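Local coordinates for acyl-CoA synthetase (AMP-forming)/AMP-acid ligase II-like protein (Dyadobacter fermentans, PDB 4GS5) that probably acts as an AMP-forming acyl-CoA ligase, using ATP to activate a carboxylic acid, perhaps a medium-chain fatty acid, before joining it to coenzyme A, at residues A66-K71 / V203-I208; Y179-T184 / Q228-N233. All coordinates share one frame; numbering follows the deposited sequence.

Interaction 1. Residues A66-K71 / V203-I208; sequences AAMTGK and VFLPGI. With EDO (1,2-ethanediol), chain X.
The type II beta turn from Leu205 to Ile208 packs through Leu205, Pro206 and Ile208 against Met68, a selenomethionine on helix 59-72 of the AMP-binding fold. Pro206 suits the second position of the turn because its ring restricts phi to near the -66° found here. Gly207 suits the third, where phi is positive (93°) and a CB would press on the carbonyl O of Pro206.

Met68 carries most of the contact. Its long, flexible chain crosses both Leu205 and Ile208 at about a right angle. CG stands anti to the carbonyl carbon, and a bend at chi3 (-49°) turns the methyl CE to within 3.7 Å of Leu205 CD1, while SE lies 3.8 Å from Ile208 CD1. Leu205 and Ile208 also lean on strand 187-192, so these apolar side chains lie between that strand and the helix. Met68 CG lies 3.5 Å from Pro206 O.

At the exposed edge, Lys71 CG faces the Pro206 ring while the ammonium end leads away. A 1,2-ethanediol, probably from the crystallisation liquor, bridges the segments there: its O1, 3.5 Å from Lys71 CB, bonds weakly to Ala67 O, and its O2 donates a firmer hydrogen bond to Pro206 O at 2.8 Å.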
ATOM      1  N   ALA A  66     -13.312   3.391  12.490  1.00 27.62           N
ATOM      2  CA  ALA A  66     -13.778   4.774  12.534  1.00 28.18           C
ATOM      3  C   ALA A  66     -13.183   5.555  13.697  1.00 27.91           C
ATOM      4  O   ALA A  66     -12.713   6.672  13.507  1.00 29.45           O
ATOM      5  CB  ALA A  66     -15.315   4.817  12.627  1.00 27.41           C
ATOM      6  N   ALA A  67     -13.249   5.002  14.908  1.00 27.15           N
ATOM      7  CA  ALA A  67     -12.657   5.685  16.065  1.00 31.14           C
ATOM      8  C   ALA A  67     -11.165   6.035  15.900  1.00 32.24           C
ATOM      9  O   ALA A  67     -10.730   7.103  16.339  1.00 30.30           O
ATOM     10  CB  ALA A  67     -12.895   4.901  17.368  1.00 32.89           C
HETATM   11  N   MSE A  68     -10.393   5.158  15.259  1.00 34.16           N
HETATM   12  CA  MSE A  68      -8.958   5.391  15.068  1.00 32.11           C
HETATM   13  C   MSE A  68      -8.729   6.587  14.176  1.00 30.83           C
HETATM   14  O   MSE A  68      -7.867   7.428  14.437  1.00 26.75           O
HETATM   15  CB  MSE A  68      -8.293   4.189  14.403  1.00 32.01           C
HETATM   16  CG  MSE A  68      -8.206   2.955  15.270  1.00 38.07           C
HETATM   17 SE   MSE A  68      -7.109   1.638  14.362  0.45 40.13          SE
HETATM   18  CE  MSE A  68      -7.953   1.683  12.614  1.00 50.61           C
ATOM     19  N   THR A  69      -9.509   6.641  13.106  1.00 29.93           N
ATOM     20  CA  THR A  69      -9.384   7.681  12.104  1.00 33.15           C
ATOM     21  C   THR A  69      -9.683   9.023  12.738  1.00 33.15           C
ATOM     22  O   THR A  69      -8.936   9.986  12.544  1.00 32.35           O
ATOM     23  CB  THR A  69     -10.351   7.422  10.917  1.00 35.59           C
ATOM     24  OG1 THR A  69     -10.077   6.130  10.366  1.00 36.36           O
ATOM     25  CG2 THR A  69     -10.177   8.479   9.824  1.00 34.43           C
ATOM     26  N   GLY A  70     -10.771   9.068  13.504  1.00 30.24           N
ATOM     27  CA  GLY A  70     -11.210  10.282  14.169  1.00 33.80           C
ATOM     28  C   GLY A  70     -10.165  10.838  15.121  1.00 33.45           C
ATOM     29  O   GLY A  70      -9.940  12.047  15.171  1.00 31.73           O
ATOM     30  N   LYS A  71      -9.541   9.954  15.887  1.00 31.08           N
ATOM     31  CA  LYS A  71      -8.498  10.353  16.829  1.00 34.52           C
ATOM     32  C   LYS A  71      -7.227  10.794  16.100  1.00 32.45           C
ATOM     33  O   LYS A  71      -6.713  11.882  16.346  1.00 30.62           O
ATOM     34  CB  LYS A  71      -8.168   9.197  17.774  1.00 41.27           C
ATOM     35  CG  LYS A  71      -7.247   9.583  18.938  1.00 49.42           C
ATOM     36  CD  LYS A  71      -8.023  10.295  20.047  1.00 57.08           C
ATOM     37  CE  LYS A  71      -7.220  10.407  21.349  1.00 59.81           C
ATOM     38  NZ  LYS A  71      -6.144  11.452  21.320  1.00 58.63           N
ATOM     39  N   VAL A 203       3.101   5.676  10.396  1.00 26.20           N
ATOM     40  CA  VAL A 203       2.927   5.703  11.842  1.00 23.49           C
ATOM     41  C   VAL A 203       1.665   4.935  12.241  1.00 23.53           C
ATOM     42  O   VAL A 203       0.567   5.242  11.778  1.00 25.00           O
ATOM     43  CB  VAL A 203       2.861   7.145  12.362  1.00 24.38           C
ATOM     44  CG1 VAL A 203       2.685   7.182  13.884  1.00 29.79           C
ATOM     45  CG2 VAL A 203       4.130   7.924  11.946  1.00 27.91           C
ATOM     46  N   PHE A 204       1.833   3.925  13.087  1.00 27.38           N
ATOM     47  CA  PHE A 204       0.720   3.077  13.525  1.00 27.52           C
ATOM     48  C   PHE A 204      -0.405   3.861  14.202  1.00 30.36           C
ATOM     49  O   PHE A 204      -0.164   4.675  15.090  1.00 29.80           O
ATOM     50  CB  PHE A 204       1.227   1.985  14.480  1.00 29.51           C
ATOM     51  CG  PHE A 204       2.036   0.909  13.797  1.00 30.89           C
ATOM     52  CD1 PHE A 204       1.427   0.018  12.903  1.00 25.40           C
ATOM     53  CD2 PHE A 204       3.408   0.807  14.021  1.00 28.80           C
ATOM     54  CE1 PHE A 204       2.170  -0.967  12.260  1.00 25.12           C
ATOM     55  CE2 PHE A 204       4.172  -0.174  13.381  1.00 26.88           C
ATOM     56  CZ  PHE A 204       3.559  -1.070  12.508  1.00 28.88           C
ATOM     57  N   LEU A 205      -1.637   3.606  13.773  1.00 30.79           N
ATOM     58  CA  LEU A 205      -2.814   4.173  14.417  1.00 30.32           C
ATOM     59  C   LEU A 205      -2.950   3.636  15.844  1.00 35.46           C
ATOM     60  O   LEU A 205      -2.496   2.535  16.145  1.00 32.70           O
ATOM     61  CB  LEU A 205      -4.067   3.824  13.609  1.00 30.57           C
ATOM     62  CG  LEU A 205      -4.182   4.508  12.251  1.00 35.96           C
ATOM     63  CD1 LEU A 205      -5.274   3.855  11.407  1.00 39.22           C
ATOM     64  CD2 LEU A 205      -4.451   5.983  12.433  1.00 35.81           C
ATOM     65  N   PRO A 206      -3.591   4.410  16.730  1.00 44.71           N
ATOM     66  CA  PRO A 206      -3.707   3.961  18.122  1.00 46.51           C
ATOM     67  C   PRO A 206      -4.582   2.707  18.209  1.00 38.58           C
ATOM     68  O   PRO A 206      -5.555   2.585  17.463  1.00 40.50           O
ATOM     69  CB  PRO A 206      -4.401   5.140  18.811  1.00 49.75           C
ATOM     70  CG  PRO A 206      -5.232   5.776  17.707  1.00 46.32           C
ATOM     71  CD  PRO A 206      -4.436   5.587  16.438  1.00 44.76           C
ATOM     72  N   GLY A 207      -4.232   1.785  19.093  1.00 33.00           N
ATOM     73  CA  GLY A 207      -5.015   0.578  19.277  1.00 39.33           C
ATOM     74  C   GLY A 207      -4.523  -0.582  18.439  1.00 40.05           C
ATOM     75  O   GLY A 207      -4.987  -1.708  18.595  1.00 42.70           O
ATOM     76  N   ILE A 208      -3.578  -0.308  17.549  1.00 36.56           N
ATOM     77  CA  ILE A 208      -2.948  -1.352  16.761  1.00 35.62           C
ATOM     78  C   ILE A 208      -1.749  -1.929  17.513  1.00 35.48           C
ATOM     79  O   ILE A 208      -0.871  -1.188  17.949  1.00 34.14           O
ATOM     80  CB  ILE A 208      -2.459  -0.805  15.403  1.00 32.94           C
ATOM     81  CG1 ILE A 208      -3.626  -0.243  14.590  1.00 36.56           C
ATOM     82  CG2 ILE A 208      -1.745  -1.882  14.612  1.00 33.07           C
ATOM     83  CD1 ILE A 208      -4.729  -1.280  14.271  1.00 38.54           C
TER
HETATM   84  C1  EDO X 423      -8.606   5.189  19.546  1.00 54.42           C
HETATM   85  O1  EDO X 423      -9.469   6.288  19.248  1.00 57.32           O
HETATM   86  C2  EDO X 423      -8.820   4.115  18.490  1.00 53.13           C
HETATM   87  O2  EDO X 423      -7.983   2.979  18.751  1.00 53.82           O

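Interaction 2. Residues Y179-T184 / Q228-N233; sequences YGMTET and QTVQTN
Tyr179, Met181 and Glu183 belong to a Tyr-Gly-Met-Thr-Glu sequence that matches the YGxTE motif of the adenylate-forming family, and they meet Val230 and Thr232 on strand 230-238.

Tyr179 CG stands anti to the backbone N (chi1 172°), which swings the ring round so that its hydroxyl end reaches the strand, with OH 3.6 Å from Thr232 CG2. The ring packs edge-to-face with Phe243. Thr232 suits the place because its two branches divide the work: CG2 touches Tyr179 OH and lies near Met181 SE, while OG1 is hydrogen-bonded to Leu218 O.

Met181, a selenomethionine, holds CG between its backbone N and carbonyl carbon (chi1 63°). Bends at chi2 and chi3 curl the chain, and SE comes 4.0 Å from Val230 CG1, the two side chains sliding past each other in opposite directions. With CG1 opposite its backbone N (chi1 171°), Val230 also sets that methyl 3.7 Å from Glu183 OE2. Beta-branched valine keeps a rigid methyl surface on the strand; Glu183, at the exposed edge, can lie beside it while its carboxylate reaches water.

Direct contact between the segments is van der Waals; one water, weakly held by Glu183 OE1 and Thr229 O, adds a polar link. Asp234 OD2 is hydrogen-bonded to Tyr179 OH, and Asp234 N to Thr232 OG1, which would help position both side chains. Asp234 follows Thr-Asn where relatives have Thr-Gly-Asp, a probable match, so a role in ATP binding is inferred only.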
ATOM      1  N   TYR A 179      -1.816   2.971   5.084  1.00 22.10           N
ATOM      2  CA  TYR A 179      -1.374   1.594   4.885  1.00 22.74           C
ATOM      3  C   TYR A 179      -2.431   0.710   5.532  1.00 24.18           C
ATOM      4  O   TYR A 179      -2.781   0.918   6.689  1.00 22.39           O
ATOM      5  CB  TYR A 179      -0.018   1.348   5.550  1.00 21.44           C
ATOM      6  CG  TYR A 179       0.415  -0.114   5.547  1.00 21.31           C
ATOM      7  CD1 TYR A 179       1.143  -0.641   4.491  1.00 24.56           C
ATOM      8  CD2 TYR A 179       0.118  -0.954   6.625  1.00 20.16           C
ATOM      9  CE1 TYR A 179       1.560  -1.981   4.495  1.00 25.40           C
ATOM     10  CE2 TYR A 179       0.525  -2.280   6.640  1.00 24.90           C
ATOM     11  CZ  TYR A 179       1.248  -2.788   5.577  1.00 28.10           C
ATOM     12  OH  TYR A 179       1.655  -4.105   5.597  1.00 26.45           O
ATOM     13  N   GLY A 180      -2.961  -0.250   4.784  1.00 25.92           N
ATOM     14  CA  GLY A 180      -3.986  -1.128   5.316  1.00 28.51           C
ATOM     15  C   GLY A 180      -4.294  -2.248   4.348  1.00 30.19           C
ATOM     16  O   GLY A 180      -3.615  -2.412   3.329  1.00 28.34           O
HETATM   17  N   MSE A 181      -5.305  -3.044   4.685  1.00 30.69           N
HETATM   18  CA  MSE A 181      -5.740  -4.136   3.835  1.00 33.07           C
HETATM   19  C   MSE A 181      -7.181  -4.483   4.240  1.00 34.70           C
HETATM   20  O   MSE A 181      -7.649  -4.052   5.294  1.00 33.40           O
HETATM   21  CB  MSE A 181      -4.825  -5.328   4.056  1.00 35.63           C
HETATM   22  CG  MSE A 181      -4.882  -5.859   5.486  1.00 37.72           C
HETATM   23 SE   MSE A 181      -3.131  -6.325   6.244  0.56 38.76          SE
HETATM   24  CE  MSE A 181      -2.238  -4.601   6.095  1.00 46.44           C
ATOM     25  N   THR A 182      -7.879  -5.265   3.424  1.00 36.75           N
ATOM     26  CA  THR A 182      -9.255  -5.620   3.754  1.00 39.93           C
ATOM     27  C   THR A 182      -9.322  -6.351   5.099  1.00 36.97           C
ATOM     28  O   THR A 182     -10.260  -6.135   5.874  1.00 35.78           O
ATOM     29  CB  THR A 182      -9.949  -6.456   2.642  1.00 50.11           C
ATOM     30  OG1 THR A 182      -9.600  -7.835   2.787  1.00 58.25           O
ATOM     31  CG2 THR A 182      -9.534  -5.982   1.270  1.00 46.65           C
ATOM     32  N   GLU A 183      -8.336  -7.214   5.378  1.00 33.73           N
ATOM     33  CA  GLU A 183      -8.293  -7.945   6.656  1.00 37.92           C
ATOM     34  C   GLU A 183      -8.192  -7.037   7.890  1.00 34.22           C
ATOM     35  O   GLU A 183      -8.411  -7.474   9.017  1.00 35.96           O
ATOM     36  CB  GLU A 183      -7.161  -8.978   6.672  1.00 47.07           C
ATOM     37  CG  GLU A 183      -7.543 -10.347   6.125  1.00 59.89           C
ATOM     38  CD  GLU A 183      -6.640 -11.460   6.650  1.00 72.68           C
ATOM     39  OE1 GLU A 183      -7.094 -12.252   7.509  1.00 78.66           O
ATOM     40  OE2 GLU A 183      -5.476 -11.545   6.204  1.00 76.26           O
ATOM     41  N   THR A 184      -7.848  -5.775   7.683  1.00 33.46           N
ATOM     42  CA  THR A 184      -7.807  -4.828   8.795  1.00 38.25           C
ATOM     43  C   THR A 184      -8.940  -3.816   8.660  1.00 38.68           C
ATOM     44  O   THR A 184      -8.936  -2.770   9.315  1.00 37.88           O
ATOM     45  CB  THR A 184      -6.411  -4.126   8.943  1.00 31.60           C
ATOM     46  OG1 THR A 184      -6.082  -3.397   7.754  1.00 32.42           O
ATOM     47  CG2 THR A 184      -5.307  -5.164   9.232  1.00 31.95           C
ATOM     48  N   GLN A 228      -7.415 -10.952  16.274  1.00 48.85           N
ATOM     49  CA  GLN A 228      -6.593 -11.967  15.633  1.00 52.82           C
ATOM     50  C   GLN A 228      -5.435 -11.293  14.910  1.00 50.57           C
ATOM     51  O   GLN A 228      -5.611 -10.256  14.266  1.00 49.59           O
ATOM     52  CB  GLN A 228      -7.416 -12.795  14.652  1.00 59.73           C
ATOM     53  CG  GLN A 228      -8.241 -13.893  15.296  1.00 69.42           C
ATOM     54  CD  GLN A 228      -8.534 -15.010  14.318  1.00 80.53           C
ATOM     55  OE1 GLN A 228      -8.378 -14.840  13.106  1.00 82.22           O
ATOM     56  NE2 GLN A 228      -8.952 -16.160  14.835  1.00 88.83           N
ATOM     57  N   THR A 229      -4.244 -11.863  15.016  1.00 49.28           N
ATOM     58  CA  THR A 229      -3.101 -11.216  14.388  1.00 51.32           C
ATOM     59  C   THR A 229      -3.059 -11.566  12.903  1.00 46.34           C
ATOM     60  O   THR A 229      -3.305 -12.707  12.510  1.00 45.88           O
ATOM     61  CB  THR A 229      -1.764 -11.546  15.084  1.00 56.23           C
ATOM     62  OG1 THR A 229      -1.242 -12.769  14.563  1.00 67.02           O
ATOM     63  CG2 THR A 229      -1.960 -11.672  16.589  1.00 51.54           C
ATOM     64  N   VAL A 230      -2.780 -10.556  12.090  1.00 38.30           N
ATOM     65  CA  VAL A 230      -2.698 -10.708  10.653  1.00 36.39           C
ATOM     66  C   VAL A 230      -1.230 -10.617  10.265  1.00 34.32           C
ATOM     67  O   VAL A 230      -0.557  -9.639  10.593  1.00 32.02           O
ATOM     68  CB  VAL A 230      -3.496  -9.594   9.945  1.00 39.12           C
ATOM     69  CG1 VAL A 230      -3.237  -9.613   8.442  1.00 42.86           C
ATOM     70  CG2 VAL A 230      -4.978  -9.742  10.241  1.00 38.49           C
ATOM     71  N   GLN A 231      -0.734 -11.643   9.584  1.00 35.94           N
ATOM     72  CA  GLN A 231       0.667 -11.696   9.180  1.00 37.90           C
ATOM     73  C   GLN A 231       0.789 -11.248   7.731  1.00 39.06           C
ATOM     74  O   GLN A 231       0.214 -11.882   6.847  1.00 41.41           O
ATOM     75  CB  GLN A 231       1.198 -13.128   9.324  1.00 43.75           C
ATOM     76  CG  GLN A 231       2.676 -13.264   8.949  1.00 43.07           C
ATOM     77  CD  GLN A 231       3.573 -12.415   9.833  1.00 39.06           C
ATOM     78  OE1 GLN A 231       3.727 -12.696  11.018  1.00 40.14           O
ATOM     79  NE2 GLN A 231       4.152 -11.363   9.264  1.00 30.64           N
ATOM     80  N   THR A 232       1.510 -10.153   7.480  1.00 35.64           N
ATOM     81  CA  THR A 232       1.719  -9.701   6.103  1.00 35.61           C
ATOM     82  C   THR A 232       2.937 -10.402   5.533  1.00 36.74           C
ATOM     83  O   THR A 232       3.621 -11.143   6.243  1.00 36.84           O
ATOM     84  CB  THR A 232       1.962  -8.188   6.003  1.00 33.40           C
ATOM     85  OG1 THR A 232       3.246  -7.861   6.570  1.00 29.95           O
ATOM     86  CG2 THR A 232       0.866  -7.418   6.727  1.00 33.67           C
ATOM     87  N   ASN A 233       3.204 -10.178   4.250  1.00 30.21           N
ATOM     88  CA  ASN A 233       4.474 -10.602   3.671  1.00 32.22           C
ATOM     89  C   ASN A 233       5.301  -9.356   3.340  1.00 33.22           C
ATOM     90  O   ASN A 233       6.176  -9.393   2.470  1.00 39.08           O
ATOM     91  CB  ASN A 233       4.260 -11.480   2.428  1.00 32.88           C
ATOM     92  CG  ASN A 233       3.548 -12.796   2.744  1.00 38.30           C
ATOM     93  OD1 ASN A 233       3.927 -13.511   3.669  1.00 39.85           O
ATOM     94  ND2 ASN A 233       2.513 -13.122   1.960  1.00 36.39           N
TER
HETATM   95  O   HOH W   1      -5.521 -13.759  10.084  1.00 52.15           O

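Overall arrangement
From the N terminus, helix 59-72 supplies the first half of interaction 1, and 179-184, at the end of strand 175-180, the first half of interaction 2. The chain then runs through strand 187-192 to 203-208, closing interaction 1 across 131 intervening residues of helix and strand. Interaction 2 closes later, at 228-233, over 43 residues that contain strands but no helix. The segments therefore alternate, and the two loops cross. Interaction 1 ties an early helix to the turn after strand 202-204; interaction 2 ties the end of strand 175-180 to strand 230-238. Their centres are 15 Å apart and their nearest atoms about 6 Å, with strand 217-221 packing against side chains of both.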